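DNA polymerase III beta subunit (Streptococcus pyogenes, PDB 2AVT) probably assembles as a dimeric ring that encircles duplex DNA and tethers the replicative polymerase to its template, so that synthesis is processive. Local coordinates at residues 17-20 and 21-24; 143-146 and 147-151; 168-171 and 172-176; 209-212 and 213-217. All coordinates share one frame; numbering follows the deposited sequence.

Contact 1: 17-20 and 21-24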
ATOM      1  N   THR A  17       3.599  17.031   7.300  1.00 28.02           N
ATOM      2  CA  THR A  17       4.297  16.770   8.554  1.00 31.41           C
ATOM      3  C   THR A  17       3.326  16.956   9.714  1.00 29.07           C
ATOM      4  O   THR A  17       3.273  16.149  10.643  1.00 29.92           O
ATOM      5  CB  THR A  17       5.458  17.748   8.762  1.00 33.53           C
ATOM      6  OG1 THR A  17       6.431  17.558   7.729  1.00 41.41           O
ATOM      7  CG2 THR A  17       6.109  17.515  10.113  1.00 38.81           C
ATOM      8  N   THR A  18       2.573  18.047   9.651  1.00 26.96           N
ATOM      9  CA  THR A  18       1.598  18.380  10.677  1.00 26.21           C
ATOM     10  C   THR A  18       0.478  17.336  10.711  1.00 26.82           C
ATOM     11  O   THR A  18      -0.022  16.983  11.782  1.00 26.38           O
ATOM     12  CB  THR A  18       0.982  19.766  10.403  1.00 25.21           C
ATOM     13  OG1 THR A  18       2.032  20.734  10.245  1.00 25.57           O
ATOM     14  CG2 THR A  18       0.085  20.184  11.559  1.00 21.53           C
ATOM     15  N   LYS A  19       0.099  16.854   9.532  1.00 24.55           N
ATOM     16  CA  LYS A  19      -0.958  15.858   9.391  1.00 27.87           C
ATOM     17  C   LYS A  19      -0.623  14.557  10.139  1.00 27.54           C
ATOM     18  O   LYS A  19      -1.503  13.726  10.373  1.00 26.27           O
ATOM     19  CB  LYS A  19      -1.199  15.574   7.898  1.00 28.89           C
ATOM     20  CG  LYS A  19      -2.266  14.539   7.598  1.00 33.17           C
ATOM     21  CD  LYS A  19      -3.626  15.019   8.052  1.00 36.19           C
ATOM     22  CE  LYS A  19      -4.678  13.935   7.868  1.00 40.51           C
ATOM     23  NZ  LYS A  19      -4.350  12.736   8.689  1.00 42.26           N
ATOM     24  N   ARG A  20       0.646  14.378  10.506  1.00 27.33           N
ATOM     25  CA  ARG A  20       1.057  13.179  11.234  1.00 28.73           C
ATOM     26  C   ARG A  20       0.358  13.142  12.598  1.00 27.32           C
ATOM     27  O   ARG A  20       0.146  12.082  13.165  1.00 28.92           O
ATOM     28  CB  ARG A  20       2.574  13.167  11.452  1.00 30.60           C
ATOM     29  CG  ARG A  20       3.414  13.315  10.198  1.00 35.08           C
ATOM     30  CD  ARG A  20       3.267  12.127   9.288  1.00 38.77           C
ATOM     31  NE  ARG A  20       3.560  10.880   9.982  1.00 44.28           N
ATOM     32  CZ  ARG A  20       3.817   9.731   9.369  1.00 46.41           C
ATOM     33  NH1 ARG A  20       3.824   9.675   8.042  1.00 48.89           N
ATOM     34  NH2 ARG A  20       4.056   8.636  10.079  1.00 48.39           N
ATOM     35  N   ALA A  21       0.012  14.312  13.118  1.00 24.90           N
ATOM     36  CA  ALA A  21      -0.664  14.402  14.409  1.00 24.86           C
ATOM     37  C   ALA A  21      -2.184  14.461  14.262  1.00 24.88           C
ATOM     38  O   ALA A  21      -2.885  14.724  15.239  1.00 25.00           O
ATOM     39  CB  ALA A  21      -0.186  15.640  15.159  1.00 22.17           C
ATOM     40  N   ILE A  22      -2.692  14.215  13.056  1.00 24.43           N
ATOM     41  CA  ILE A  22      -4.133  14.271  12.815  1.00 24.87           C
ATOM     42  C   ILE A  22      -4.700  12.913  12.417  1.00 26.35           C
ATOM     43  O   ILE A  22      -4.312  12.337  11.401  1.00 26.42           O
ATOM     44  CB  ILE A  22      -4.464  15.337  11.733  1.00 24.60           C
ATOM     45  CG1 ILE A  22      -3.910  16.696  12.183  1.00 21.82           C
ATOM     46  CG2 ILE A  22      -5.978  15.444  11.530  1.00 24.34           C
ATOM     47  CD1 ILE A  22      -4.293  17.872  11.285  1.00 22.39           C
ATOM     48  N   SER A  23      -5.611  12.403  13.250  1.00 26.15           N
ATOM     49  CA  SER A  23      -6.249  11.105  13.039  1.00 28.34           C
ATOM     50  C   SER A  23      -7.267  11.102  11.913  1.00 26.95           C
ATOM     51  O   SER A  23      -7.882  12.117  11.613  1.00 28.43           O
ATOM     52  CB  SER A  23      -6.960  10.639  14.319  1.00 28.23           C
ATOM     53  OG  SER A  23      -6.044  10.239  15.318  1.00 37.24           O
ATOM     54  N   THR A  24      -7.452   9.926  11.324  1.00 28.83           N
ATOM     55  CA  THR A  24      -8.404   9.716  10.247  1.00 30.52           C
ATOM     56  C   THR A  24      -9.811   9.793  10.832  1.00 30.76           C
ATOM     57  O   THR A  24     -10.697  10.444  10.275  1.00 30.85           O
ATOM     58  CB  THR A  24      -8.178   8.333   9.612  1.00 32.69           C
ATOM     59  OG1 THR A  24      -6.870   8.295   9.033  1.00 34.92           O
ATOM     60  CG2 THR A  24      -9.217   8.049   8.536  1.00 35.82           C
TER
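K19 and I22 meet where helix 8-18 of the N-terminal domain gives way to a short 3-10 turn and then to the loop leading to strand 33-39. The turn is marked by two successive i to i+3 bonds: A21 N to T18 O at 3.0 Å, and I22 N to K19 O, also at 3.0 Å. This spacing is that of a backbone wound more tightly than an alpha-helix.

The K19 side chain closes the turn. Its CB leaves the backbone pointing away from I22, but CG lies opposite the backbone N (chi1 179°) and a bend at chi2 turns the chain back over the loop. CD then rests on I22 CB at 3.8 Å. CE follows, 3.9 Å from I22 O and 4.1 Å from I22 CB. The two side chains cross at about a right angle. The K19 side chain also touches A79, S80 and I83 of helix 79-88. I22 itself reaches inward to A79 and I34, while A21 turns its methyl to I52 and I54 of strand 52-59.

A second bend at chi4 aims the ammonium at the backbone: K19 NZ donates to I22 O at 2.7 Å, approaching from above the carbonyl plane with a C=O...N angle of 138°.

Contact 2: 143-146 and 147-151; sequences KSII and AETAF
I146 and A150 pack one turn apart near the C-terminal end of helix 139-149, where the alpha-helix tightens into a 3-10 segment. The I146 carbonyl is doubly gripped: I146 O accepts from both A150 N, at 2.9 Å, and T149 N, at 3.2 Å. Alongside, I146 CG2 meets A150 CB at 4.1 Å.

On the side facing strand 184-191, T149 adds a side-chain bond. With chi1 at 63°, its hydroxyl is folded between the backbone N and the carbonyl carbon, and T149 OG1 donates to I145 O at 3.0 Å, above the plane of that carbonyl. The same I145 oxygen receives weak bonds from the backbone N of E148 and of T149, consistent with the turn tightening toward the 3-10 segment.

Packing is looser at the exposed A147 and the partly exposed S144. A147 lays its CB 3.6 Å from K143 O, and S144 OG stays 3.9 Å from E148 OE2. The E148 carboxylate instead forms a salt bridge with R188, which probably offsets the close approach of E366.

Within the central domain, I145 and T149 face strand 184-191, E148 rests on F368 of strand 367-372, and I146 lies against L208 and S212 of helix 205-214. K143 bonds to S212 O near the end of that helix and forms a salt bridge with D217 in the loop beyond.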
ATOM      1  N   LYS A 143      16.388   9.177  17.698  1.00 31.88           N
ATOM      2  CA  LYS A 143      15.761   8.273  16.741  1.00 33.37           C
ATOM      3  C   LYS A 143      16.282   6.853  16.883  1.00 33.32           C
ATOM      4  O   LYS A 143      15.555   5.891  16.626  1.00 32.38           O
ATOM      5  CB  LYS A 143      16.004   8.745  15.304  1.00 32.14           C
ATOM      6  CG  LYS A 143      15.201   9.960  14.884  1.00 34.20           C
ATOM      7  CD  LYS A 143      15.230  10.089  13.360  1.00 34.10           C
ATOM      8  CE  LYS A 143      14.471  11.310  12.881  1.00 35.57           C
ATOM      9  NZ  LYS A 143      14.317  11.312  11.390  1.00 38.94           N
ATOM     10  N   SER A 144      17.549   6.727  17.269  1.00 32.90           N
ATOM     11  CA  SER A 144      18.170   5.420  17.447  1.00 32.36           C
ATOM     12  C   SER A 144      17.563   4.704  18.641  1.00 31.64           C
ATOM     13  O   SER A 144      17.302   3.504  18.583  1.00 32.86           O
ATOM     14  CB  SER A 144      19.674   5.568  17.663  1.00 34.07           C
ATOM     15  OG  SER A 144      20.252   4.305  17.917  1.00 37.24           O
ATOM     16  N   ILE A 145      17.353   5.449  19.721  1.00 31.17           N
ATOM     17  CA  ILE A 145      16.760   4.921  20.951  1.00 32.95           C
ATOM     18  C   ILE A 145      15.333   4.433  20.677  1.00 34.47           C
ATOM     19  O   ILE A 145      14.918   3.369  21.143  1.00 34.02           O
ATOM     20  CB  ILE A 145      16.710   6.017  22.050  1.00 31.90           C
ATOM     21  CG1 ILE A 145      18.133   6.374  22.499  1.00 33.37           C
ATOM     22  CG2 ILE A 145      15.858   5.552  23.213  1.00 32.99           C
ATOM     23  CD1 ILE A 145      18.218   7.614  23.393  1.00 27.89           C
ATOM     24  N   ILE A 146      14.589   5.226  19.910  1.00 34.84           N
ATOM     25  CA  ILE A 146      13.215   4.898  19.557  1.00 32.78           C
ATOM     26  C   ILE A 146      13.095   3.614  18.742  1.00 33.97           C
ATOM     27  O   ILE A 146      12.320   2.723  19.093  1.00 32.61           O
ATOM     28  CB  ILE A 146      12.571   6.051  18.766  1.00 33.05           C
ATOM     29  CG1 ILE A 146      12.477   7.282  19.666  1.00 29.73           C
ATOM     30  CG2 ILE A 146      11.196   5.622  18.230  1.00 32.05           C
ATOM     31  CD1 ILE A 146      12.030   8.534  18.980  1.00 32.43           C
ATOM     32  N   ALA A 147      13.859   3.519  17.656  1.00 32.44           N
ATOM     33  CA  ALA A 147      13.816   2.337  16.808  1.00 32.03           C
ATOM     34  C   ALA A 147      14.257   1.080  17.563  1.00 34.74           C
ATOM     35  O   ALA A 147      13.965  -0.039  17.134  1.00 34.05           O
ATOM     36  CB  ALA A 147      14.697   2.539  15.586  1.00 29.90           C
ATOM     37  N   GLU A 148      14.958   1.265  18.681  1.00 34.46           N
ATOM     38  CA  GLU A 148      15.440   0.132  19.471  1.00 35.97           C
ATOM     39  C   GLU A 148      14.510  -0.298  20.603  1.00 35.75           C
ATOM     40  O   GLU A 148      14.586  -1.437  21.059  1.00 36.84           O
ATOM     41  CB  GLU A 148      16.829   0.437  20.070  1.00 35.34           C
ATOM     42  CG  GLU A 148      17.917   0.719  19.043  1.00 34.90           C
ATOM     43  CD  GLU A 148      19.294   0.958  19.660  1.00 36.65           C
ATOM     44  OE1 GLU A 148      19.384   1.582  20.737  1.00 34.44           O
ATOM     45  OE2 GLU A 148      20.292   0.531  19.046  1.00 37.85           O
ATOM     46  N   THR A 149      13.626   0.589  21.052  1.00 36.29           N
ATOM     47  CA  THR A 149      12.747   0.247  22.166  1.00 38.44           C
ATOM     48  C   THR A 149      11.233   0.309  21.927  1.00 40.53           C
ATOM     49  O   THR A 149      10.476  -0.426  22.563  1.00 41.29           O
ATOM     50  CB  THR A 149      13.051   1.137  23.377  1.00 37.58           C
ATOM     51  OG1 THR A 149      12.784   2.497  23.031  1.00 38.12           O
ATOM     52  CG2 THR A 149      14.519   1.012  23.787  1.00 38.21           C
ATOM     53  N   ALA A 150      10.793   1.174  21.022  1.00 41.05           N
ATOM     54  CA  ALA A 150       9.363   1.334  20.746  1.00 42.31           C
ATOM     55  C   ALA A 150       8.587   0.039  20.501  1.00 42.41           C
ATOM     56  O   ALA A 150       7.555  -0.198  21.125  1.00 42.29           O
ATOM     57  CB  ALA A 150       9.166   2.284  19.570  1.00 41.85           C
ATOM     58  N   PHE A 151       9.092  -0.795  19.601  1.00 43.33           N
ATOM     59  CA  PHE A 151       8.442  -2.060  19.247  1.00 45.42           C
ATOM     60  C   PHE A 151       8.210  -3.044  20.397  1.00 47.36           C
ATOM     61  O   PHE A 151       7.316  -3.889  20.319  1.00 48.44           O
ATOM     62  CB  PHE A 151       9.257  -2.759  18.155  1.00 44.18           C
ATOM     63  CG  PHE A 151      10.570  -3.313  18.639  1.00 47.23           C
ATOM     64  CD1 PHE A 151      10.647  -4.596  19.169  1.00 46.07           C
ATOM     65  CD2 PHE A 151      11.724  -2.542  18.589  1.00 47.18           C
ATOM     66  CE1 PHE A 151      11.845  -5.101  19.641  1.00 47.01           C
ATOM     67  CE2 PHE A 151      12.931  -3.043  19.062  1.00 48.03           C
ATOM     68  CZ  PHE A 151      12.989  -4.323  19.588  1.00 46.77           C
TER

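Contact 3: 168-171 and 172-176; sequences VLSN and HKDFK
N171 and D174 cross obliquely at the tip of the beta hairpin formed by strands 164-170 and 174-180, their amide and carboxylate planes 90° apart. N171 ND2 donates to D174 OD2 at 3.1 Å along an almost straight line (172°), with D174 OD2 in the amide plane of N171; the oxygen is met on its anti side, somewhat out of the carboxylate plane. From the opposite face of the carboxylate, K173 NZ forms a salt bridge with D174 OD2 at 3.2 Å. Two donors thus pin one oxygen and probably hold the carboxylate's rotation.

The backbone beneath is a classic beta bulge, with K173 and D174 both opposite S170. S170 O accepts from K173 N and D174 N, and N171 and H172, both with positive phi, carry the chain round the turn. Beyond the bulge the antiparallel pairing is regular: V168 and K176 form a hydrogen-bonded pair, and L169 and F175 a non-hydrogen-bonded one.

Side chains divide between two faces. L169 and F175 lie together on the buried one, near F199 and L192; L169 reaches with CD1 to the adjacent strand, 4.1 Å from F175 CB. V168, S170, D174 and K176 share the other face, where K176 extends to a salt bridge with D253. There S170 has chi1 at 57°, which brings OG toward its cross-strand partner, 3.3 Å from D174 CB, with a weak bond to D174 O at 3.4 Å.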
ATOM      1  N   VAL A 168      14.165   7.213  31.810  1.00 37.20           N
ATOM      2  CA  VAL A 168      14.573   7.755  33.108  1.00 40.21           C
ATOM      3  C   VAL A 168      15.997   8.309  33.152  1.00 40.15           C
ATOM      4  O   VAL A 168      16.925   7.700  32.624  1.00 40.30           O
ATOM      5  CB  VAL A 168      14.494   6.675  34.218  1.00 39.91           C
ATOM      6  CG1 VAL A 168      14.834   7.292  35.569  1.00 40.58           C
ATOM      7  CG2 VAL A 168      13.128   6.058  34.250  1.00 39.32           C
ATOM      8  N   LEU A 169      16.161   9.467  33.781  1.00 40.88           N
ATOM      9  CA  LEU A 169      17.485  10.062  33.935  1.00 42.17           C
ATOM     10  C   LEU A 169      17.785  10.064  35.431  1.00 42.57           C
ATOM     11  O   LEU A 169      17.112  10.750  36.201  1.00 42.85           O
ATOM     12  CB  LEU A 169      17.524  11.496  33.406  1.00 41.51           C
ATOM     13  CG  LEU A 169      18.917  12.128  33.547  1.00 42.96           C
ATOM     14  CD1 LEU A 169      19.908  11.326  32.712  1.00 40.93           C
ATOM     15  CD2 LEU A 169      18.896  13.585  33.106  1.00 41.27           C
ATOM     16  N   SER A 170      18.789   9.290  35.833  1.00 43.02           N
ATOM     17  CA  SER A 170      19.177   9.182  37.238  1.00 44.51           C
ATOM     18  C   SER A 170      20.573   9.758  37.512  1.00 44.88           C
ATOM     19  O   SER A 170      21.443   9.752  36.643  1.00 44.88           O
ATOM     20  CB  SER A 170      19.134   7.716  37.671  1.00 43.60           C
ATOM     21  OG  SER A 170      19.981   6.921  36.855  1.00 45.36           O
ATOM     22  N   ASN A 171      20.772  10.240  38.735  1.00 45.92           N
ATOM     23  CA  ASN A 171      22.044  10.829  39.144  1.00 46.45           C
ATOM     24  C   ASN A 171      22.468  11.928  38.172  1.00 46.07           C
ATOM     25  O   ASN A 171      23.658  12.119  37.913  1.00 44.54           O
ATOM     26  CB  ASN A 171      23.134   9.758  39.225  1.00 47.19           C
ATOM     27  CG  ASN A 171      22.713   8.560  40.053  1.00 49.32           C
ATOM     28  OD1 ASN A 171      22.275   8.698  41.199  1.00 49.59           O
ATOM     29  ND2 ASN A 171      22.848   7.370  39.476  1.00 49.88           N
ATOM     30  N   HIS A 172      21.477  12.631  37.630  1.00 44.98           N
ATOM     31  CA  HIS A 172      21.699  13.734  36.701  1.00 44.02           C
ATOM     32  C   HIS A 172      22.512  13.383  35.461  1.00 41.57           C
ATOM     33  O   HIS A 172      22.914  14.280  34.722  1.00 42.24           O
ATOM     34  CB  HIS A 172      22.404  14.891  37.417  1.00 47.50           C
ATOM     35  CG  HIS A 172      21.622  15.481  38.549  1.00 51.33           C
ATOM     36  ND1 HIS A 172      20.478  16.225  38.360  1.00 53.68           N
ATOM     37  CD2 HIS A 172      21.833  15.451  39.888  1.00 51.77           C
ATOM     38  CE1 HIS A 172      20.018  16.630  39.531  1.00 53.33           C
ATOM     39  NE2 HIS A 172      20.823  16.174  40.473  1.00 52.82           N
ATOM     40  N   LYS A 173      22.754  12.103  35.206  1.00 38.95           N
ATOM     41  CA  LYS A 173      23.569  11.771  34.046  1.00 39.77           C
ATOM     42  C   LYS A 173      23.325  10.392  33.452  1.00 39.30           C
ATOM     43  O   LYS A 173      23.663  10.145  32.294  1.00 39.57           O
ATOM     44  CB  LYS A 173      25.055  11.887  34.406  1.00 41.00           C
ATOM     45  CG  LYS A 173      25.575  10.706  35.223  1.00 41.40           C
ATOM     46  CD  LYS A 173      27.080  10.763  35.418  1.00 42.61           C
ATOM     47  CE  LYS A 173      27.621   9.425  35.901  1.00 43.53           C
ATOM     48  NZ  LYS A 173      26.900   8.954  37.115  1.00 43.52           N
ATOM     49  N   ASP A 174      22.757   9.487  34.240  1.00 39.80           N
ATOM     50  CA  ASP A 174      22.497   8.141  33.754  1.00 40.18           C
ATOM     51  C   ASP A 174      21.125   8.083  33.074  1.00 40.32           C
ATOM     52  O   ASP A 174      20.090   8.214  33.730  1.00 38.99           O
ATOM     53  CB  ASP A 174      22.583   7.142  34.915  1.00 41.48           C
ATOM     54  CG  ASP A 174      23.993   7.027  35.482  1.00 43.05           C
ATOM     55  OD1 ASP A 174      24.906   6.614  34.733  1.00 43.38           O
ATOM     56  OD2 ASP A 174      24.191   7.352  36.671  1.00 41.49           O
ATOM     57  N   PHE A 175      21.139   7.888  31.758  1.00 39.92           N
ATOM     58  CA  PHE A 175      19.925   7.836  30.938  1.00 39.33           C
ATOM     59  C   PHE A 175      19.480   6.403  30.634  1.00 38.82           C
ATOM     60  O   PHE A 175      20.269   5.598  30.134  1.00 37.90           O
ATOM     61  CB  PHE A 175      20.194   8.576  29.618  1.00 39.80           C
ATOM     62  CG  PHE A 175      19.005   8.663  28.692  1.00 39.95           C
ATOM     63  CD1 PHE A 175      18.665   7.599  27.874  1.00 39.55           C
ATOM     64  CD2 PHE A 175      18.269   9.828  28.601  1.00 39.69           C
ATOM     65  CE1 PHE A 175      17.612   7.696  26.977  1.00 40.33           C
ATOM     66  CE2 PHE A 175      17.215   9.931  27.705  1.00 41.62           C
ATOM     67  CZ  PHE A 175      16.888   8.864  26.893  1.00 39.14           C
ATOM     68  N   LYS A 176      18.222   6.079  30.928  1.00 36.86           N
ATOM     69  CA  LYS A 176      17.718   4.739  30.622  1.00 37.04           C
ATOM     70  C   LYS A 176      16.393   4.786  29.849  1.00 35.56           C
ATOM     71  O   LYS A 176      15.473   5.515  30.206  1.00 34.72           O
ATOM     72  CB  LYS A 176      17.518   3.909  31.900  1.00 36.81           C
ATOM     73  CG  LYS A 176      17.019   2.490  31.619  1.00 38.93           C
ATOM     74  CD  LYS A 176      16.691   1.700  32.885  1.00 40.06           C
ATOM     75  CE  LYS A 176      15.516   2.313  33.640  1.00 41.15           C
ATOM     76  NZ  LYS A 176      15.189   1.555  34.886  1.00 42.22           N
TER

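Contact 4: 209-212 and 213-217; sequences REFS and AVFTD
F211 and F215, one helical turn apart, bring their rings together obliquely, with centroids 4.7 Å apart and planes at 34°. Their first torsions differ, and the contact depends on it. F211 has CG opposite the backbone N (chi1 171°), which sends its ring outward from the helix, slightly toward the C-terminal end; F215 has CG opposite the carbonyl carbon (chi1 -70°), tipping its ring back. F215 CD2 hangs over one face of the F211 ring, displaced toward the rim, 3.4 Å from F211 CE2.

The pair sits at the C-terminal end of helix 205-214 of the central domain, where F215 is the first residue to depart from helical phi/psi. Its amide still belongs to the helix: F215 N donates to F211 O at 3.0 Å. That carbonyl oxygen also lies in the plane of the F215 ring, at its edge. One residue earlier V214 N binds E210 O at 2.9 Å, and V214 CG2, opposite the carbonyl carbon of its own residue, comes unusually close to E210 O at 3.0 Å.

Outward from the helix, F211 touches L142 of helix 139-149 and its ring meets that of F233. F215 packs on I238 and F240 of strand 238-243, and V214 turns to F240 and to I54 of strand 52-59.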
ATOM      1  N   ARG A 209       7.189   6.865  17.602  1.00 34.30           N
ATOM      2  CA  ARG A 209       7.363   6.538  16.187  1.00 35.85           C
ATOM      3  C   ARG A 209       7.075   7.791  15.356  1.00 33.46           C
ATOM      4  O   ARG A 209       7.723   8.037  14.340  1.00 33.58           O
ATOM      5  CB  ARG A 209       6.412   5.417  15.764  1.00 37.94           C
ATOM      6  CG  ARG A 209       6.606   4.121  16.540  1.00 44.47           C
ATOM      7  CD  ARG A 209       6.771   2.929  15.608  1.00 47.85           C
ATOM      8  NE  ARG A 209       5.597   2.061  15.571  1.00 52.35           N
ATOM      9  CZ  ARG A 209       4.435   2.369  14.993  1.00 54.13           C
ATOM     10  NH1 ARG A 209       4.270   3.540  14.390  1.00 53.68           N
ATOM     11  NH2 ARG A 209       3.437   1.492  15.017  1.00 53.29           N
ATOM     12  N   GLU A 210       6.101   8.581  15.795  1.00 31.86           N
ATOM     13  CA  GLU A 210       5.746   9.804  15.087  1.00 32.57           C
ATOM     14  C   GLU A 210       6.866  10.847  15.202  1.00 31.58           C
ATOM     15  O   GLU A 210       7.065  11.651  14.290  1.00 28.48           O
ATOM     16  CB  GLU A 210       4.430  10.375  15.624  1.00 32.86           C
ATOM     17  CG  GLU A 210       3.204   9.508  15.333  1.00 39.83           C
ATOM     18  CD  GLU A 210       2.980   9.271  13.843  1.00 42.14           C
ATOM     19  OE1 GLU A 210       2.906  10.256  13.081  1.00 45.90           O
ATOM     20  OE2 GLU A 210       2.871   8.096  13.432  1.00 46.02           O
ATOM     21  N   PHE A 211       7.589  10.837  16.322  1.00 30.74           N
ATOM     22  CA  PHE A 211       8.699  11.768  16.517  1.00 32.06           C
ATOM     23  C   PHE A 211       9.695  11.591  15.375  1.00 32.57           C
ATOM     24  O   PHE A 211      10.126  12.562  14.751  1.00 32.33           O
ATOM     25  CB  PHE A 211       9.428  11.489  17.836  1.00 31.35           C
ATOM     26  CG  PHE A 211      10.709  12.273  17.998  1.00 30.80           C
ATOM     27  CD1 PHE A 211      11.910  11.775  17.516  1.00 29.30           C
ATOM     28  CD2 PHE A 211      10.709  13.518  18.606  1.00 29.32           C
ATOM     29  CE1 PHE A 211      13.087  12.509  17.634  1.00 28.67           C
ATOM     30  CE2 PHE A 211      11.884  14.257  18.730  1.00 29.72           C
ATOM     31  CZ  PHE A 211      13.072  13.749  18.240  1.00 29.34           C
ATOM     32  N   SER A 212      10.057  10.339  15.114  1.00 33.74           N
ATOM     33  CA  SER A 212      11.014  10.008  14.066  1.00 35.18           C
ATOM     34  C   SER A 212      10.552  10.445  12.687  1.00 35.28           C
ATOM     35  O   SER A 212      11.358  10.856  11.847  1.00 34.09           O
ATOM     36  CB  SER A 212      11.287   8.501  14.058  1.00 36.01           C
ATOM     37  OG  SER A 212      11.975   8.107  15.232  1.00 36.87           O
ATOM     38  N   ALA A 213       9.248  10.356  12.455  1.00 34.01           N
ATOM     39  CA  ALA A 213       8.692  10.737  11.167  1.00 35.02           C
ATOM     40  C   ALA A 213       8.603  12.247  11.002  1.00 34.88           C
ATOM     41  O   ALA A 213       8.742  12.761   9.895  1.00 37.84           O
ATOM     42  CB  ALA A 213       7.302  10.108  10.986  1.00 33.77           C
ATOM     43  N   VAL A 214       8.389  12.958  12.100  1.00 32.45           N
ATOM     44  CA  VAL A 214       8.243  14.409  12.049  1.00 33.80           C
ATOM     45  C   VAL A 214       9.544  15.211  11.982  1.00 34.40           C
ATOM     46  O   VAL A 214       9.630  16.195  11.244  1.00 34.00           O
ATOM     47  CB  VAL A 214       7.422  14.909  13.252  1.00 33.82           C
ATOM     48  CG1 VAL A 214       7.263  16.418  13.183  1.00 33.83           C
ATOM     49  CG2 VAL A 214       6.051  14.224  13.259  1.00 34.33           C
ATOM     50  N   PHE A 215      10.545  14.813  12.764  1.00 33.03           N
ATOM     51  CA  PHE A 215      11.819  15.516  12.753  1.00 34.41           C
ATOM     52  C   PHE A 215      12.758  14.898  11.718  1.00 35.49           C
ATOM     53  O   PHE A 215      13.254  13.785  11.898  1.00 35.53           O
ATOM     54  CB  PHE A 215      12.467  15.496  14.143  1.00 33.15           C
ATOM     55  CG  PHE A 215      11.747  16.348  15.158  1.00 35.28           C
ATOM     56  CD1 PHE A 215      12.024  17.702  15.270  1.00 33.91           C
ATOM     57  CD2 PHE A 215      10.765  15.804  15.974  1.00 34.72           C
ATOM     58  CE1 PHE A 215      11.342  18.500  16.170  1.00 32.23           C
ATOM     59  CE2 PHE A 215      10.079  16.598  16.878  1.00 34.53           C
ATOM     60  CZ  PHE A 215      10.369  17.948  16.976  1.00 34.11           C
ATOM     61  N   THR A 216      12.978  15.623  10.623  1.00 36.08           N
ATOM     62  CA  THR A 216      13.852  15.151   9.555  1.00 35.80           C
ATOM     63  C   THR A 216      15.317  15.205   9.973  1.00 36.00           C
ATOM     64  O   THR A 216      15.708  15.977  10.851  1.00 34.00           O
ATOM     65  CB  THR A 216      13.644  15.967   8.261  1.00 35.18           C
ATOM     66  OG1 THR A 216      13.540  17.360   8.581  1.00 37.88           O
ATOM     67  CG2 THR A 216      12.379  15.514   7.554  1.00 37.77           C
ATOM     68  N   ASP A 217      16.124  14.377   9.326  1.00 38.53           N
ATOM     69  CA  ASP A 217      17.538  14.265   9.648  1.00 41.26           C
ATOM     70  C   ASP A 217      18.380  15.518   9.484  1.00 42.44           C
ATOM     71  O   ASP A 217      19.454  15.618  10.073  1.00 42.38           O
ATOM     72  CB  ASP A 217      18.125  13.098   8.864  1.00 41.91           C
ATOM     73  CG  ASP A 217      17.279  11.846   9.009  1.00 43.75           C
ATOM     74  OD1 ASP A 217      16.860  11.565  10.154  1.00 43.05           O
ATOM     75  OD2 ASP A 217      17.022  11.154   7.999  1.00 42.54           O
TER

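How the contacts relate
The contacts follow in series along the chain: contact 1 in the N-terminal domain, contacts 2, 3 and 4 in the central domain. Contact 4 lies between contacts 1 and 2, its centre about 12 Å from each. It meets contact 1 through the R20-E210 salt bridge and T17 on V214, beside the sheet in which strands 52-59 and 238-243 pair. These links tie the two domains together, consistent with the continuous arc of a sliding-ring subunit. Toward contact 2, F211 CD1 lies 3.6 Å from I146 CD1, pairing helices 139-149 and 205-214. Contact 2 touches contact 3 through I145 and F175. Contacts 1 and 3, centres about 32 Å apart, occupy opposite sides of the chain's centre.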